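Local atomic coordinates of 3,4-dihydroxybenzoate decarboxylase (Enterobacter cloacae, PDB entry 5NY5), a protein that probably catalyses the reversible decarboxylation of 3,4-dihydroxybenzoate to catechol as a prenylated-flavin-dependent enzyme of the UbiD family. Residues Thr335-Ile347 with Gln383-Leu395. Residues are numbered along the deposited sequence; the frame is centred on the assembly and turned at random.
Sequences TEASIRNAVEEAI and QAALIALATYSEL
I339 and A388 mark the nearest approach of the two backbones, their CA atoms 5.3 Å apart where helix 335-346 passes helix 383-391. The axes come within 9.1 Å, and the chains run in roughly opposite directions at 132°, T335 facing Y392 at one end and V343 facing A384 at the other. No hydrogen bond links the segments; the joint is almost wholly apolar. At its middle the small A388 lets the helices close in, its CB meeting I339 CG2 at 3.7 Å. The far end of I339 reaches on to L395, the two CD1 methyls meeting tip to tip at 3.7 Å. I387 points into the opposite helix and divides its branches: CG2, anti to the backbone N (chi1 -64° places CG1 beside that N), lies against A342 CB at 3.6 Å and V343 CG2, while CD1 meets A346 CB. I347, just past the helix end, adds its CD1 against Q383 CG. Near the other end the side chains of T335 and Y392 cross at about a right angle, CG2 lying over the ring face in a CH-pi contact 3.8 Å from the centroid and OG1 over the same face nearer the rim. That hydroxyl hydrogen-bonds to A331 O, with G362 O a second acceptor within its range, and Y392 OH pairs with K363 NZ. T391 OG1 bonds back to I387 O at 2.6 Å, from above the carbonyl plane, which turns its methyl CG2 toward the S338 backbone. Both segments lie in the C-terminal domain of the UbiD family: helix 324-346 also packs on strand 351-356, whereas A385 and L389, directed away from the contact, rest on strands 397-401 and 455-462, and Q383 NE2 bonds to L389 O of a second subunit.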
# COMPACT_ATOMS: atom_id res chain seq x y z
N THR A 335 -10.32 -2.41 31.79
CA THR A 335 -9.52 -2.32 30.57
C THR A 335 -8.25 -1.52 30.81
O THR A 335 -7.14 -1.97 30.51
CB THR A 335 -10.34 -1.70 29.44
OG1 THR A 335 -11.55 -2.44 29.28
CG2 THR A 335 -9.56 -1.72 28.14
N GLU A 336 -8.39 -0.32 31.38
CA GLU A 336 -7.23 0.53 31.62
C GLU A 336 -6.27 -0.11 32.60
O GLU A 336 -5.05 -0.04 32.42
CB GLU A 336 -7.68 1.89 32.15
CG GLU A 336 -8.63 2.62 31.22
CD GLU A 336 -9.31 3.79 31.89
OE1 GLU A 336 -8.92 4.14 33.03
OE2 GLU A 336 -10.24 4.36 31.29
N ALA A 337 -6.80 -0.75 33.65
CA ALA A 337 -5.94 -1.31 34.69
C ALA A 337 -5.04 -2.41 34.13
O ALA A 337 -3.83 -2.42 34.38
CB ALA A 337 -6.79 -1.84 35.84
N SER A 338 -5.62 -3.35 33.38
CA SER A 338 -4.83 -4.45 32.84
C SER A 338 -3.84 -3.95 31.78
O SER A 338 -2.72 -4.45 31.70
CB SER A 338 -5.75 -5.52 32.26
OG SER A 338 -6.63 -4.98 31.29
N ILE A 339 -4.25 -2.97 30.98
CA ILE A 339 -3.33 -2.39 30.00
C ILE A 339 -2.18 -1.68 30.71
O ILE A 339 -1.02 -1.76 30.29
CB ILE A 339 -4.08 -1.44 29.05
CG1 ILE A 339 -5.03 -2.22 28.15
CG2 ILE A 339 -3.11 -0.61 28.22
CD1 ILE A 339 -5.88 -1.34 27.27
N ARG A 340 -2.49 -0.97 31.80
CA ARG A 340 -1.44 -0.26 32.54
C ARG A 340 -0.47 -1.23 33.20
O ARG A 340 0.74 -1.00 33.20
CB ARG A 340 -2.07 0.66 33.58
CG ARG A 340 -1.07 1.24 34.56
CD ARG A 340 -1.73 2.23 35.49
NE ARG A 340 -2.36 3.32 34.76
CZ ARG A 340 -2.82 4.43 35.31
NH1 ARG A 340 -3.39 5.37 34.56
NH2 ARG A 340 -2.71 4.62 36.62
N ASN A 341 -0.99 -2.32 33.77
CA ASN A 341 -0.11 -3.30 34.40
C ASN A 341 0.82 -3.94 33.38
O ASN A 341 2.00 -4.17 33.67
CB ASN A 341 -0.94 -4.37 35.11
CG ASN A 341 -1.76 -3.80 36.25
OD1 ASN A 341 -1.41 -2.79 36.84
ND2 ASN A 341 -2.87 -4.46 36.56
N ALA A 342 0.31 -4.21 32.18
CA ALA A 342 1.11 -4.90 31.18
C ALA A 342 2.22 -4.01 30.63
O ALA A 342 3.34 -4.48 30.39
CB ALA A 342 0.21 -5.40 30.05
N VAL A 343 1.94 -2.72 30.44
CA VAL A 343 2.96 -1.83 29.88
C VAL A 343 3.99 -1.46 30.94
O VAL A 343 5.19 -1.37 30.65
CB VAL A 343 2.30 -0.58 29.27
CG1 VAL A 343 3.35 0.31 28.64
CG2 VAL A 343 1.26 -0.98 28.24
N GLU A 344 3.54 -1.23 32.18
CA GLU A 344 4.48 -0.89 33.24
C GLU A 344 5.44 -2.04 33.52
O GLU A 344 6.61 -1.81 33.84
CB GLU A 344 3.73 -0.50 34.51
CG GLU A 344 4.60 0.11 35.58
CD GLU A 344 5.27 1.39 35.13
OE1 GLU A 344 4.70 2.10 34.27
OE2 GLU A 344 6.38 1.69 35.62
N GLU A 345 4.97 -3.27 33.38
CA GLU A 345 5.86 -4.42 33.51
C GLU A 345 6.87 -4.46 32.37
O GLU A 345 8.07 -4.66 32.59
CB GLU A 345 5.04 -5.70 33.56
CG GLU A 345 5.86 -6.96 33.77
CD GLU A 345 5.31 -8.14 32.99
OE1 GLU A 345 5.47 -8.16 31.75
OE2 GLU A 345 4.72 -9.05 33.61
N ALA A 346 6.41 -4.27 31.13
CA ALA A 346 7.30 -4.39 29.99
C ALA A 346 8.17 -3.16 29.81
O ALA A 346 9.36 -3.28 29.50
CB ALA A 346 6.48 -4.66 28.72
N ILE A 347 7.61 -1.96 29.99
CA ILE A 347 8.35 -0.71 29.81
C ILE A 347 8.12 0.18 31.02
O ILE A 347 7.21 1.01 31.01
CB ILE A 347 7.93 0.01 28.52
CG1 ILE A 347 7.61 -0.99 27.41
CG2 ILE A 347 9.03 0.94 28.05
CD1 ILE A 347 7.02 -0.35 26.17
N GLN A 383 5.38 -0.32 20.48
CA GLN A 383 5.42 -1.44 21.40
C GLN A 383 4.31 -1.33 22.44
O GLN A 383 3.65 -2.33 22.76
CB GLN A 383 6.79 -1.52 22.07
CG GLN A 383 6.97 -2.74 22.96
CD GLN A 383 6.93 -4.04 22.17
OE1 GLN A 383 7.35 -4.10 21.02
NE2 GLN A 383 6.41 -5.09 22.80
N ALA A 384 4.08 -0.13 22.96
CA ALA A 384 3.01 0.07 23.93
C ALA A 384 1.65 -0.24 23.32
O ALA A 384 0.78 -0.81 23.99
CB ALA A 384 3.04 1.50 24.46
N ALA A 385 1.45 0.13 22.05
CA ALA A 385 0.18 -0.16 21.39
C ALA A 385 0.00 -1.66 21.17
O ALA A 385 -1.11 -2.18 21.33
CB ALA A 385 0.10 0.59 20.06
N LEU A 386 1.08 -2.36 20.82
CA LEU A 386 0.99 -3.80 20.64
C LEU A 386 0.68 -4.51 21.96
O LEU A 386 -0.04 -5.51 21.97
CB LEU A 386 2.29 -4.33 20.04
CG LEU A 386 2.62 -3.80 18.65
CD1 LEU A 386 3.96 -4.31 18.18
CD2 LEU A 386 1.52 -4.17 17.67
N ILE A 387 1.22 -4.00 23.07
CA ILE A 387 0.95 -4.63 24.36
C ILE A 387 -0.52 -4.50 24.72
O ILE A 387 -1.16 -5.47 25.15
CB ILE A 387 1.86 -4.04 25.44
CG1 ILE A 387 3.32 -4.35 25.15
CG2 ILE A 387 1.48 -4.59 26.80
CD1 ILE A 387 4.29 -3.63 26.06
N ALA A 388 -1.09 -3.31 24.52
CA ALA A 388 -2.50 -3.10 24.83
C ALA A 388 -3.39 -3.97 23.96
O ALA A 388 -4.35 -4.59 24.45
CB ALA A 388 -2.86 -1.62 24.66
N LEU A 389 -3.11 -4.02 22.65
CA LEU A 389 -3.87 -4.89 21.76
C LEU A 389 -3.78 -6.34 22.19
O LEU A 389 -4.77 -7.08 22.13
CB LEU A 389 -3.36 -4.73 20.33
CG LEU A 389 -3.71 -3.42 19.61
CD1 LEU A 389 -2.89 -3.29 18.34
CD2 LEU A 389 -5.19 -3.38 19.29
N ALA A 390 -2.59 -6.78 22.62
CA ALA A 390 -2.43 -8.15 23.08
C ALA A 390 -3.14 -8.38 24.40
O ALA A 390 -3.66 -9.48 24.64
CB ALA A 390 -0.94 -8.48 23.21
N THR A 391 -3.19 -7.36 25.26
CA THR A 391 -3.80 -7.50 26.58
C THR A 391 -5.32 -7.53 26.50
O THR A 391 -5.96 -8.35 27.16
CB THR A 391 -3.35 -6.35 27.48
OG1 THR A 391 -1.92 -6.30 27.51
CG2 THR A 391 -3.86 -6.55 28.89
N TYR A 392 -5.92 -6.65 25.70
CA TYR A 392 -7.37 -6.55 25.58
C TYR A 392 -7.74 -6.78 24.12
O TYR A 392 -7.77 -5.85 23.32
CB TYR A 392 -7.86 -5.19 26.09
CG TYR A 392 -9.31 -5.19 26.52
CD1 TYR A 392 -9.67 -5.62 27.79
CD2 TYR A 392 -10.31 -4.76 25.66
CE1 TYR A 392 -11.00 -5.62 28.19
CE2 TYR A 392 -11.63 -4.75 26.05
CZ TYR A 392 -11.97 -5.19 27.32
OH TYR A 392 -13.29 -5.18 27.71
N SER A 393 -8.04 -8.04 23.78
CA SER A 393 -8.23 -8.41 22.39
C SER A 393 -9.48 -7.79 21.78
O SER A 393 -9.61 -7.76 20.55
CB SER A 393 -8.28 -9.93 22.25
OG SER A 393 -9.36 -10.48 22.97
N GLU A 394 -10.41 -7.30 22.60
CA GLU A 394 -11.61 -6.66 22.07
C GLU A 394 -11.38 -5.20 21.70
O GLU A 394 -12.31 -4.55 21.21
CB GLU A 394 -12.75 -6.79 23.07
CG GLU A 394 -13.32 -8.20 23.13
CD GLU A 394 -14.17 -8.44 24.36
OE1 GLU A 394 -14.10 -7.62 25.30
OE2 GLU A 394 -14.90 -9.45 24.39
N LEU A 395 -10.18 -4.68 21.92
CA LEU A 395 -9.83 -3.37 21.41
C LEU A 395 -9.78 -3.39 19.88
O LEU A 395 -9.44 -4.39 19.26
CB LEU A 395 -8.47 -2.92 21.95
CG LEU A 395 -8.46 -2.26 23.33
CD1 LEU A 395 -7.06 -2.28 23.90
CD2 LEU A 395 -8.97 -0.84 23.21